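Local coordinates for mandelate racemase/muconate lactonizing protein (Paenibacillus sp., PDB 3V5C) that probably dehydrates galacturonate, as a magnesium-dependent lyase of the enolase superfamily, here in an engineered variant, at residues Lys203-Leu214 with Asn228-His237. The protein carries 1 engineered substitution. Sequence-based numbering, arbitrary orientation. Where two conformers were deposited one is given.
Engineered in segment 228-237: A234 (natural residue Glu).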
ATOM      1  N   LYS A 203     -12.415 -12.060  -3.868  1.00 12.71           N
ATOM      2  CA  LYS A 203     -11.240 -12.666  -3.245  1.00 11.54           C
ATOM      3  C   LYS A 203     -11.172 -12.267  -1.777  1.00 12.81           C
ATOM      4  O   LYS A 203     -11.361 -11.089  -1.421  1.00 14.95           O
ATOM      5  CB  LYS A 203      -9.955 -12.238  -3.972  1.00 15.55           C
ATOM      6  CG  LYS A 203      -9.887 -12.728  -5.403  1.00 16.21           C
ATOM      7  CD  LYS A 203      -8.588 -12.305  -6.055  1.00 20.80           C
ATOM      8  CE  LYS A 203      -8.432 -12.916  -7.445  1.00 30.00           C
ATOM      9  NZ  LYS A 203      -9.349 -12.298  -8.449  1.00 30.51           N
ATOM     10  N   ILE A 204     -10.894 -13.247  -0.922  1.00 11.64           N
ATOM     11  CA  ILE A 204     -10.807 -13.004   0.508  1.00 13.55           C
ATOM     12  C   ILE A 204      -9.375 -13.226   0.963  1.00 13.59           C
ATOM     13  O   ILE A 204      -8.773 -14.247   0.646  1.00 15.41           O
ATOM     14  CB  ILE A 204     -11.711 -13.991   1.275  1.00 14.42           C
ATOM     15  CG1 ILE A 204     -13.168 -13.799   0.854  1.00 19.35           C
ATOM     16  CG2 ILE A 204     -11.541 -13.827   2.778  1.00 16.83           C
ATOM     17  CD1 ILE A 204     -13.696 -12.426   1.160  1.00 17.13           C
ATOM     18  N   MET A 205      -8.828 -12.255   1.689  0.51 11.94           N
ATOM     19  CA  MET A 205      -7.501 -12.386   2.280  0.51 11.23           C
ATOM     20  C   MET A 205      -7.612 -12.279   3.797  0.51 10.94           C
ATOM     21  O   MET A 205      -8.511 -11.608   4.308  0.51 11.44           O
ATOM     22  CB  MET A 205      -6.559 -11.299   1.746  0.51 11.59           C
ATOM     23  CG  MET A 205      -6.239 -11.400   0.257  0.51 11.83           C
ATOM     24  SD  MET A 205      -7.598 -10.920  -0.834  0.51 14.98           S
ATOM     25  CE  MET A 205      -7.731  -9.171  -0.502  0.51 16.43           C
ATOM     26  N   ILE A 206      -6.714 -12.942   4.522  1.00  8.47           N
ATOM     27  CA  ILE A 206      -6.680 -12.790   5.967  1.00  9.51           C
ATOM     28  C   ILE A 206      -5.313 -12.336   6.469  1.00 10.16           C
ATOM     29  O   ILE A 206      -4.294 -12.734   5.938  1.00 12.84           O
ATOM     30  CB  ILE A 206      -7.189 -14.046   6.714  1.00 11.82           C
ATOM     31  CG1 ILE A 206      -6.295 -15.263   6.460  1.00 13.22           C
ATOM     32  CG2 ILE A 206      -8.645 -14.355   6.302  1.00 12.48           C
ATOM     33  CD1 ILE A 206      -6.743 -16.507   7.279  1.00 11.56           C
ATOM     34  N   ASP A 207      -5.308 -11.494   7.498  1.00 10.22           N
ATOM     35  CA  ASP A 207      -4.096 -10.859   7.993  1.00 10.06           C
ATOM     36  C   ASP A 207      -4.118 -11.001   9.501  1.00 11.04           C
ATOM     37  O   ASP A 207      -4.987 -10.422  10.156  1.00  9.68           O
ATOM     38  CB  ASP A 207      -4.080  -9.383   7.541  1.00  9.87           C
ATOM     39  CG  ASP A 207      -2.922  -8.561   8.115  1.00 11.46           C
ATOM     40  OD1 ASP A 207      -1.991  -9.113   8.746  1.00 12.11           O
ATOM     41  OD2 ASP A 207      -2.926  -7.323   7.874  1.00 13.82           O
ATOM     42  N   ALA A 208      -3.165 -11.766  10.041  1.00 11.20           N
ATOM     43  CA  ALA A 208      -3.111 -12.034  11.481  1.00 10.30           C
ATOM     44  C   ALA A 208      -2.242 -11.052  12.261  1.00 10.48           C
ATOM     45  O   ALA A 208      -2.212 -11.101  13.482  1.00 10.33           O
ATOM     46  CB  ALA A 208      -2.643 -13.463  11.756  1.00 11.02           C
ATOM     47  N   ASN A 209      -1.566 -10.135  11.564  1.00 10.87           N
ATOM     48  CA  ASN A 209      -0.596  -9.268  12.221  1.00 13.22           C
ATOM     49  C   ASN A 209       0.267 -10.059  13.200  1.00 10.52           C
ATOM     50  O   ASN A 209       0.527  -9.622  14.324  1.00 10.08           O
ATOM     51  CB  ASN A 209      -1.275  -8.073  12.896  1.00 10.10           C
ATOM     52  CG  ASN A 209      -1.766  -7.072  11.897  1.00 14.17           C
ATOM     53  OD1 ASN A 209      -2.946  -7.044  11.567  1.00 14.95           O
ATOM     54  ND2 ASN A 209      -0.845  -6.241  11.372  1.00 18.34           N
ATOM     55  N   ASN A 210       0.710 -11.219  12.736  1.00 10.59           N
ATOM     56  CA  ASN A 210       1.636 -12.095  13.466  1.00 10.20           C
ATOM     57  C   ASN A 210       1.128 -12.711  14.767  1.00  9.68           C
ATOM     58  O   ASN A 210       1.911 -13.227  15.568  1.00 10.60           O
ATOM     59  CB  ASN A 210       2.962 -11.372  13.722  1.00 10.75           C
ATOM     60  CG  ASN A 210       3.747 -11.143  12.443  1.00 13.26           C
ATOM     61  OD1 ASN A 210       3.597 -11.895  11.467  1.00 11.17           O
ATOM     62  ND2 ASN A 210       4.581 -10.112  12.437  1.00 17.01           N
ATOM     63  N   ALA A 211      -0.186 -12.696  14.963  1.00 10.30           N
ATOM     64  CA  ALA A 211      -0.752 -13.143  16.234  1.00  9.63           C
ATOM     65  C   ALA A 211      -0.932 -14.650  16.344  1.00 11.05           C
ATOM     66  O   ALA A 211      -1.302 -15.143  17.404  1.00 13.70           O
ATOM     67  CB  ALA A 211      -2.072 -12.446  16.492  1.00 13.17           C
ATOM     68  N   TYR A 212      -0.706 -15.387  15.254  1.00 10.25           N
ATOM     69  CA  TYR A 212      -0.821 -16.830  15.307  1.00  9.51           C
ATOM     70  C   TYR A 212       0.542 -17.489  15.572  1.00 11.50           C
ATOM     71  O   TYR A 212       1.557 -16.798  15.672  1.00 12.45           O
ATOM     72  CB  TYR A 212      -1.398 -17.353  13.987  1.00 11.13           C
ATOM     73  CG  TYR A 212      -2.876 -17.057  13.745  1.00 10.15           C
ATOM     74  CD1 TYR A 212      -3.739 -16.698  14.787  1.00 13.47           C
ATOM     75  CD2 TYR A 212      -3.411 -17.172  12.463  1.00 10.45           C
ATOM     76  CE1 TYR A 212      -5.099 -16.450  14.536  1.00 11.05           C
ATOM     77  CE2 TYR A 212      -4.741 -16.929  12.207  1.00 11.46           C
ATOM     78  CZ  TYR A 212      -5.577 -16.584  13.235  1.00 10.11           C
ATOM     79  OH  TYR A 212      -6.898 -16.362  12.921  1.00 12.43           O
ATOM     80  N   ASN A 213       0.543 -18.818  15.724  1.00 11.89           N
ATOM     81  CA  ASN A 213       1.736 -19.654  15.534  1.00  9.88           C
ATOM     82  C   ASN A 213       1.339 -20.678  14.467  1.00 11.03           C
ATOM     83  O   ASN A 213       0.224 -20.587  13.902  1.00 12.43           O
ATOM     84  CB  ASN A 213       2.208 -20.291  16.858  1.00 11.21           C
ATOM     85  CG  ASN A 213       1.127 -21.125  17.534  1.00 14.01           C
ATOM     86  OD1 ASN A 213       0.139 -21.525  16.909  1.00 11.67           O
ATOM     87  ND2 ASN A 213       1.315 -21.396  18.823  1.00 13.57           N
ATOM     88  N   LEU A 214       2.214 -21.618  14.136  1.00  8.99           N
ATOM     89  CA  LEU A 214       1.950 -22.468  12.993  1.00  9.11           C
ATOM     90  C   LEU A 214       0.699 -23.331  13.205  1.00 12.34           C
ATOM     91  O   LEU A 214      -0.106 -23.506  12.286  1.00 12.41           O
ATOM     92  CB  LEU A 214       3.182 -23.308  12.653  1.00  9.61           C
ATOM     93  CG  LEU A 214       3.063 -24.315  11.511  1.00  8.80           C
ATOM     94  CD1 LEU A 214       2.742 -23.623  10.180  1.00 13.81           C
ATOM     95  CD2 LEU A 214       4.380 -25.111  11.405  1.00 13.57           C
ATOM     96  N   ASN A 228     -12.934 -20.265   0.027  1.00 23.67           N
ATOM     97  CA  ASN A 228     -11.811 -19.976  -0.851  1.00 28.14           C
ATOM     98  C   ASN A 228     -11.083 -18.753  -0.320  1.00 27.80           C
ATOM     99  O   ASN A 228     -11.645 -17.662  -0.270  1.00 26.64           O
ATOM    100  CB  ASN A 228     -12.267 -19.792  -2.300  1.00 26.99           C
ATOM    101  CG  ASN A 228     -12.909 -21.048  -2.872  1.00 36.72           C
ATOM    102  OD1 ASN A 228     -14.029 -21.008  -3.384  1.00 45.62           O
ATOM    103  ND2 ASN A 228     -12.201 -22.172  -2.779  1.00 36.91           N
ATOM    104  N   LEU A 229      -9.853 -18.967   0.130  1.00 18.06           N
ATOM    105  CA  LEU A 229      -9.011 -17.912   0.678  1.00 17.46           C
ATOM    106  C   LEU A 229      -7.917 -17.650  -0.335  1.00 14.10           C
ATOM    107  O   LEU A 229      -7.230 -18.578  -0.769  1.00 15.67           O
ATOM    108  CB  LEU A 229      -8.361 -18.371   1.982  1.00 15.79           C
ATOM    109  CG  LEU A 229      -9.269 -18.589   3.189  1.00 21.19           C
ATOM    110  CD1 LEU A 229      -8.433 -19.136   4.322  1.00 20.90           C
ATOM    111  CD2 LEU A 229      -9.915 -17.267   3.584  1.00 23.54           C
ATOM    112  N   TYR A 230      -7.740 -16.387  -0.695  1.00 13.24           N
ATOM    113  CA  TYR A 230      -6.755 -16.019  -1.696  1.00 12.99           C
ATOM    114  C   TYR A 230      -5.345 -15.991  -1.119  1.00 11.57           C
ATOM    115  O   TYR A 230      -4.431 -16.575  -1.692  1.00 13.67           O
ATOM    116  CB  TYR A 230      -7.115 -14.677  -2.333  1.00 14.21           C
ATOM    117  CG  TYR A 230      -6.241 -14.331  -3.514  1.00 14.33           C
ATOM    118  CD1 TYR A 230      -6.350 -15.034  -4.702  1.00 17.95           C
ATOM    119  CD2 TYR A 230      -5.306 -13.319  -3.437  1.00 13.58           C
ATOM    120  CE1 TYR A 230      -5.542 -14.738  -5.777  1.00 16.82           C
ATOM    121  CE2 TYR A 230      -4.497 -13.013  -4.509  1.00 13.74           C
ATOM    122  CZ  TYR A 230      -4.624 -13.729  -5.674  1.00 15.47           C
ATOM    123  OH  TYR A 230      -3.838 -13.424  -6.759  1.00 17.00           O
ATOM    124  N   TRP A 231      -5.153 -15.264  -0.017  1.00 10.98           N
ATOM    125  CA  TRP A 231      -3.881 -15.360   0.692  1.00 11.88           C
ATOM    126  C   TRP A 231      -3.980 -15.211   2.199  1.00 10.79           C
ATOM    127  O   TRP A 231      -4.985 -14.705   2.739  1.00 11.61           O
ATOM    128  CB  TRP A 231      -2.846 -14.392   0.110  1.00 10.74           C
ATOM    129  CG  TRP A 231      -2.880 -12.923   0.505  1.00 10.49           C
ATOM    130  CD1 TRP A 231      -2.988 -12.380   1.763  1.00  9.92           C
ATOM    131  CD2 TRP A 231      -2.670 -11.819  -0.384  1.00  9.76           C
ATOM    132  NE1 TRP A 231      -2.900 -11.006   1.694  1.00 13.32           N
ATOM    133  CE2 TRP A 231      -2.699 -10.641   0.390  1.00 10.81           C
ATOM    134  CE3 TRP A 231      -2.493 -11.716  -1.769  1.00 12.58           C
ATOM    135  CZ2 TRP A 231      -2.572  -9.356  -0.181  1.00 12.40           C
ATOM    136  CZ3 TRP A 231      -2.348 -10.437  -2.336  1.00 13.15           C
ATOM    137  CH2 TRP A 231      -2.382  -9.287  -1.539  1.00 13.60           C
ATOM    138  N   LEU A 232      -2.932 -15.708   2.845  1.00 10.46           N
ATOM    139  CA  LEU A 232      -2.709 -15.595   4.273  1.00  9.21           C
ATOM    140  C   LEU A 232      -1.507 -14.704   4.514  1.00 11.04           C
ATOM    141  O   LEU A 232      -0.384 -15.043   4.123  1.00 10.84           O
ATOM    142  CB  LEU A 232      -2.415 -16.983   4.841  1.00 13.46           C
ATOM    143  CG  LEU A 232      -1.838 -17.049   6.256  1.00 16.04           C
ATOM    144  CD1 LEU A 232      -2.877 -16.634   7.263  1.00 16.09           C
ATOM    145  CD2 LEU A 232      -1.339 -18.455   6.566  1.00 16.59           C
ATOM    146  N   GLU A 233      -1.743 -13.584   5.179  1.00 11.63           N
ATOM    147  CA  GLU A 233      -0.728 -12.565   5.409  1.00 10.00           C
ATOM    148  C   GLU A 233      -0.321 -12.521   6.878  1.00 10.77           C
ATOM    149  O   GLU A 233      -1.170 -12.537   7.788  1.00 10.95           O
ATOM    150  CB  GLU A 233      -1.294 -11.214   4.940  1.00 10.53           C
ATOM    151  CG  GLU A 233      -0.662  -9.956   5.472  1.00 12.00           C
ATOM    152  CD  GLU A 233      -1.145  -8.733   4.694  1.00 13.26           C
ATOM    153  OE1 GLU A 233      -1.881  -8.928   3.721  1.00 14.66           O
ATOM    154  OE2 GLU A 233      -0.768  -7.607   5.061  1.00 20.99           O
ATOM    155  N   ALA A 234       0.992 -12.479   7.108  1.00  8.94           N
ATOM    156  CA  ALA A 234       1.507 -12.254   8.451  1.00 10.65           C
ATOM    157  C   ALA A 234       0.915 -13.201   9.491  1.00 11.98           C
ATOM    158  O   ALA A 234       0.485 -12.765  10.547  1.00 12.33           O
ATOM    159  CB  ALA A 234       1.304 -10.802   8.860  1.00 10.41           C
ATOM    160  N   ALA A 235       0.902 -14.498   9.193  1.00 11.26           N
ATOM    161  CA  ALA A 235       0.400 -15.475  10.157  1.00 10.85           C
ATOM    162  C   ALA A 235       1.184 -15.409  11.465  1.00 14.04           C
ATOM    163  O   ALA A 235       0.612 -15.438  12.573  1.00 11.03           O
ATOM    164  CB  ALA A 235       0.449 -16.875   9.561  1.00  9.45           C
ATOM    165  N   PHE A 236       2.497 -15.287  11.312  1.00 10.23           N
ATOM    166  CA  PHE A 236       3.452 -15.203  12.411  1.00 13.04           C
ATOM    167  C   PHE A 236       4.696 -14.604  11.785  1.00 10.41           C
ATOM    168  O   PHE A 236       4.841 -14.606  10.564  1.00 10.17           O
ATOM    169  CB  PHE A 236       3.745 -16.594  12.984  1.00 10.86           C
ATOM    170  CG  PHE A 236       3.831 -17.676  11.928  1.00  9.57           C
ATOM    171  CD1 PHE A 236       2.763 -18.543  11.695  1.00 10.02           C
ATOM    172  CD2 PHE A 236       4.969 -17.797  11.139  1.00  8.73           C
ATOM    173  CE1 PHE A 236       2.826 -19.527  10.699  1.00  8.71           C
ATOM    174  CE2 PHE A 236       5.049 -18.770  10.145  1.00 10.79           C
ATOM    175  CZ  PHE A 236       3.983 -19.642   9.916  1.00 11.32           C
ATOM    176  N   HIS A 237       5.592 -14.071  12.603  1.00  9.85           N
ATOM    177  CA  HIS A 237       6.784 -13.469  12.016  1.00 11.85           C
ATOM    178  C   HIS A 237       7.471 -14.486  11.110  1.00 11.02           C
ATOM    179  O   HIS A 237       7.677 -15.636  11.492  1.00 11.61           O
ATOM    180  CB  HIS A 237       7.741 -12.950  13.077  1.00 12.65           C
ATOM    181  CG  HIS A 237       8.885 -12.186  12.498  1.00 11.51           C
ATOM    182  ND1 HIS A 237       8.701 -11.001  11.826  1.00 13.30           N
ATOM    183  CD2 HIS A 237      10.208 -12.462  12.426  1.00 12.63           C
ATOM    184  CE1 HIS A 237       9.866 -10.557  11.388  1.00 14.14           C
ATOM    185  NE2 HIS A 237      10.797 -11.422  11.742  1.00 14.54           N
TER
HETATM  186  O   HOH W   1     -10.877 -15.921  -2.018  1.00 18.14           O
HETATM  187  O   HOH W   2       4.983 -13.630  15.626  1.00 14.36           O
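N228 reaches I204 through a water that accepts a hydrogen bond from I204 N and donates one to N228 O. The CD2 methyl of L229 touches CG2 of I204 at 3.9 Å and, more loosely, CG2 of I206, on the side covered by helix 180-198. Y230 N bonds I204 O at 2.7 Å, while K203 runs alongside the Y230 side chain and lays CD over one ring face, 3.9 Å from the centroid; the ring's OH bonds E333. On W231, CG of M205 sits almost squarely above the five-membered ring, 3.5 Å from its centroid; chi1 of W231 at 80°, with CG between backbone N and carbonyl carbon, sets the indole there. W231 NE1 donates to E233 OE1, which Q283 NE2 also bonds. An alanine in place of W231 would probably leave M205 CG without its aromatic platform and E233 OE1 without one of these two donors. I206 N donates to W231 O and I206 O accepts from E233 N, the parallel ladder of a beta-alpha-beta unit, strands 204-207 and 231-233 joined through helix 214-223, in the TIM-barrel domain of the enolase fold. L232 points to the helix side, its CD1 meeting CG1 of I206 at 3.8 Å. E233 and D207 stack their carboxylates, planes 23° apart, with OE2 and OD2 at 3.6 Å; salt bridges from K168 to E233 and from K170 to D207 probably offset the repulsion. Past the strands, O of the engineered A234 holds the type I' turn 208-211 through N210 N at 2.7 Å, and A235 O accepts from Y212 N just after it. The F236 ring lies against L214, F236 CE1 3.8 Å from L214 CA. A second water links H237 N with N210 O.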